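Local coordinates for protocadherin-19 isoform 1 (Danio rerio, PDB 5CO1), which mediates calcium-dependent homophilic cell adhesion, robustly when complexed with the cadherin cdh2, and is essential early in neurulation of the anterior neural plate, at residues V102-D107 with D141-A146. Residues are numbered along the deposited sequence; the frame is centred on the assembly and turned at random.
Sequences VIDIND and DNDSGA. With CA (calcium ion), chain F; CA (calcium ion), chain G; CA (calcium ion), chain E.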
ATOM      1  N   VAL A 102      -9.154   6.948  -4.542  1.00 42.49           N
ATOM      2  CA  VAL A 102      -8.663   6.834  -3.229  1.00 45.40           C
ATOM      3  C   VAL A 102      -7.195   7.075  -3.304  1.00 43.52           C
ATOM      4  O   VAL A 102      -6.474   6.305  -3.909  1.00 46.17           O
ATOM      5  CB  VAL A 102      -8.917   5.444  -2.684  1.00 45.35           C
ATOM      6  CG1 VAL A 102      -8.318   5.317  -1.304  1.00 46.59           C
ATOM      7  CG2 VAL A 102     -10.402   5.228  -2.630  1.00 47.48           C
ATOM      8  N   ILE A 103      -6.741   8.098  -2.606  1.00 44.81           N
ATOM      9  CA  ILE A 103      -5.399   8.567  -2.797  1.00 45.71           C
ATOM     10  C   ILE A 103      -4.455   7.981  -1.771  1.00 41.30           C
ATOM     11  O   ILE A 103      -4.774   7.874  -0.606  1.00 39.88           O
ATOM     12  CB  ILE A 103      -5.395  10.100  -2.942  1.00 44.65           C
ATOM     13  CG1 ILE A 103      -5.907  10.373  -4.345  1.00 45.73           C
ATOM     14  CG2 ILE A 103      -3.983  10.677  -2.863  1.00 41.39           C
ATOM     15  CD1 ILE A 103      -6.683  11.626  -4.436  1.00 55.34           C
ATOM     16  N   ASP A 104      -3.360   7.435  -2.271  1.00 46.13           N
ATOM     17  CA  ASP A 104      -2.452   6.655  -1.445  1.00 46.17           C
ATOM     18  C   ASP A 104      -1.649   7.593  -0.554  1.00 45.93           C
ATOM     19  O   ASP A 104      -1.216   8.672  -0.999  1.00 41.93           O
ATOM     20  CB  ASP A 104      -1.529   5.830  -2.316  1.00 45.60           C
ATOM     21  CG  ASP A 104      -0.342   5.289  -1.555  1.00 48.09           C
ATOM     22  OD1 ASP A 104      -0.561   4.490  -0.614  1.00 48.12           O
ATOM     23  OD2 ASP A 104       0.809   5.620  -1.944  1.00 47.17           O
ATOM     24  N   ILE A 105      -1.604   7.230   0.726  1.00 43.97           N
ATOM     25  CA  ILE A 105      -0.625   7.738   1.661  1.00 47.76           C
ATOM     26  C   ILE A 105       0.343   6.687   2.188  1.00 45.34           C
ATOM     27  O   ILE A 105       0.144   5.482   2.017  1.00 48.39           O
ATOM     28  CB  ILE A 105      -1.294   8.412   2.864  1.00 57.93           C
ATOM     29  CG1 ILE A 105      -2.205   7.419   3.579  1.00 61.39           C
ATOM     30  CG2 ILE A 105      -2.087   9.638   2.413  1.00 57.21           C
ATOM     31  CD1 ILE A 105      -2.027   7.409   5.068  1.00 68.24           C
ATOM     32  N   ASN A 106       1.444   7.163   2.768  1.00 44.37           N
ATOM     33  CA  ASN A 106       2.434   6.284   3.325  1.00 43.02           C
ATOM     34  C   ASN A 106       2.014   5.688   4.673  1.00 44.65           C
ATOM     35  O   ASN A 106       2.483   6.082   5.705  1.00 49.00           O
ATOM     36  CB  ASN A 106       3.735   6.995   3.475  1.00 42.62           C
ATOM     37  CG  ASN A 106       4.904   6.043   3.434  1.00 48.10           C
ATOM     38  OD1 ASN A 106       4.772   4.902   3.010  1.00 60.77           O
ATOM     39  ND2 ASN A 106       6.063   6.517   3.826  1.00 51.44           N
ATOM     40  N   ASP A 107       1.154   4.693   4.639  1.00 45.17           N
ATOM     41  CA  ASP A 107       0.776   3.991   5.843  1.00 48.96           C
ATOM     42  C   ASP A 107       1.380   2.567   5.895  1.00 49.36           C
ATOM     43  O   ASP A 107       0.865   1.718   6.576  1.00 51.15           O
ATOM     44  CB  ASP A 107      -0.758   3.946   5.958  1.00 47.85           C
ATOM     45  CG  ASP A 107      -1.439   3.306   4.742  1.00 48.34           C
ATOM     46  OD1 ASP A 107      -0.846   3.299   3.639  1.00 55.73           O
ATOM     47  OD2 ASP A 107      -2.612   2.897   4.866  1.00 47.29           O
ATOM     48  N   ASP A 141       7.391  -2.705  -0.292  1.00 67.28           N
ATOM     49  CA  ASP A 141       6.512  -1.767   0.350  1.00 62.80           C
ATOM     50  C   ASP A 141       5.185  -1.860  -0.406  1.00 56.29           C
ATOM     51  O   ASP A 141       5.130  -1.632  -1.619  1.00 56.26           O
ATOM     52  CB  ASP A 141       7.116  -0.348   0.246  1.00 65.63           C
ATOM     53  CG  ASP A 141       6.571   0.622   1.302  1.00 66.13           C
ATOM     54  OD1 ASP A 141       5.353   0.881   1.310  1.00 72.78           O
ATOM     55  OD2 ASP A 141       7.369   1.205   2.063  1.00 65.23           O
ATOM     56  N   ASN A 142       4.115  -2.130   0.324  1.00 53.55           N
ATOM     57  CA  ASN A 142       2.786  -2.149  -0.256  1.00 59.14           C
ATOM     58  C   ASN A 142       2.242  -0.809  -0.758  1.00 56.11           C
ATOM     59  O   ASN A 142       1.171  -0.799  -1.335  1.00 58.68           O
ATOM     60  CB  ASN A 142       1.773  -2.734   0.739  1.00 65.81           C
ATOM     61  CG  ASN A 142       2.186  -4.095   1.261  1.00 70.60           C
ATOM     62  OD1 ASN A 142       2.560  -4.977   0.498  1.00 80.58           O
ATOM     63  ND2 ASN A 142       2.189  -4.247   2.578  1.00 76.42           N
ATOM     64  N   ASP A 143       2.892   0.319  -0.463  1.00 53.08           N
ATOM     65  CA  ASP A 143       2.387   1.632  -0.907  1.00 53.88           C
ATOM     66  C   ASP A 143       2.787   1.838  -2.369  1.00 54.76           C
ATOM     67  O   ASP A 143       3.609   1.095  -2.889  1.00 59.48           O
ATOM     68  CB  ASP A 143       2.919   2.797  -0.033  1.00 50.55           C
ATOM     69  CG  ASP A 143       2.500   2.692   1.435  1.00 50.29           C
ATOM     70  OD1 ASP A 143       1.284   2.539   1.709  1.00 46.09           O
ATOM     71  OD2 ASP A 143       3.410   2.768   2.320  1.00 48.48           O
ATOM     72  N   SER A 144       2.257   2.881  -3.003  1.00 55.53           N
ATOM     73  CA  SER A 144       2.619   3.233  -4.384  1.00 55.23           C
ATOM     74  C   SER A 144       3.499   4.478  -4.499  1.00 51.56           C
ATOM     75  O   SER A 144       3.802   5.136  -3.517  1.00 55.96           O
ATOM     76  CB  SER A 144       1.354   3.426  -5.211  1.00 59.51           C
ATOM     77  OG  SER A 144       0.476   2.323  -5.011  1.00 69.92           O
ATOM     78  N   GLY A 145       4.060   4.678  -5.677  1.00 49.61           N
ATOM     79  CA  GLY A 145       4.936   5.805  -5.942  1.00 49.03           C
ATOM     80  C   GLY A 145       6.180   5.850  -5.075  1.00 53.10           C
ATOM     81  O   GLY A 145       6.845   4.822  -4.820  1.00 52.36           O
ATOM     82  N   ALA A 146       6.498   7.068  -4.639  1.00 53.32           N
ATOM     83  CA  ALA A 146       7.592   7.311  -3.718  1.00 52.86           C
ATOM     84  C   ALA A 146       7.360   6.599  -2.396  1.00 51.81           C
ATOM     85  O   ALA A 146       8.315   6.183  -1.736  1.00 44.57           O
ATOM     86  CB  ALA A 146       7.722   8.809  -3.467  1.00 53.98           C
TER
HETATM   87 CA    CA F1002      -0.915   3.613   1.430  1.00 47.62          CA
HETATM   88 CA    CA G1003       5.766   2.933   2.478  1.00 53.61          CA
HETATM   89 CA    CA E1001      -3.656   1.630   3.484  1.00 63.26          CA
HETATM   90  O   HOH W   1      -2.603  -0.328   4.368  1.00 63.64           O
HETATM   91  O   HOH W   2      -5.489   1.481   4.796  1.00 57.15           O
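D104 to D107, leading out of strand 94-103, run roughly antiparallel to D141-S144, their end-to-end directions 155° apart, with the backbones closest where the CA atoms of N106 and D143 are 6.3 Å from each other. This is the calcium-filled linker between two consecutive cadherin repeats, EC3 and EC4: D104-D107 belong to the inter-repeat DXNDN motif, and D141-D143 form the DXD motif of EC4.

D143 is the bridge. Its CG stands anti to the carbonyl carbon, which sends the carboxylate between two metals: OD1 binds the chain F calcium at 2.5 Å, while OD2 goes to the chain G calcium. Around the first ion, D143 OD1 joins D104 OD1, the I105 carbonyl and D107 OD1; E15 and E73 of EC3 complete the shell. The carboxylate planes of D107 and D143 are close to parallel, and the OD1 atoms of both are ligands of the chain F calcium. D107 also spans two ions, since its OD2 reaches the chain E calcium, which carries two waters, at 2.1 Å.

At the chain G ion the N106 amide is turned 76° from the D143 carboxylate and offers OD1, its ND2 being hydrogen-bonded at P197, while D141 chelates with both oxygens; N108 O, N147 O and D193 fill the remaining places. D141 OD1 does double duty, accepting the backbone N-H of D143 in an Asx turn that ties this metal ligand to the backbone of D143.

The other oxygen of D104, OD2, does not bind the chain F metal. Its stronger polar partner is N147, but D104 OD2 also accepts the S144 backbone N-H in the direct hydrogen bond between the segments, S144 N lying 3.3 Å from it and coming from above the carboxylate, 58° out of its plane.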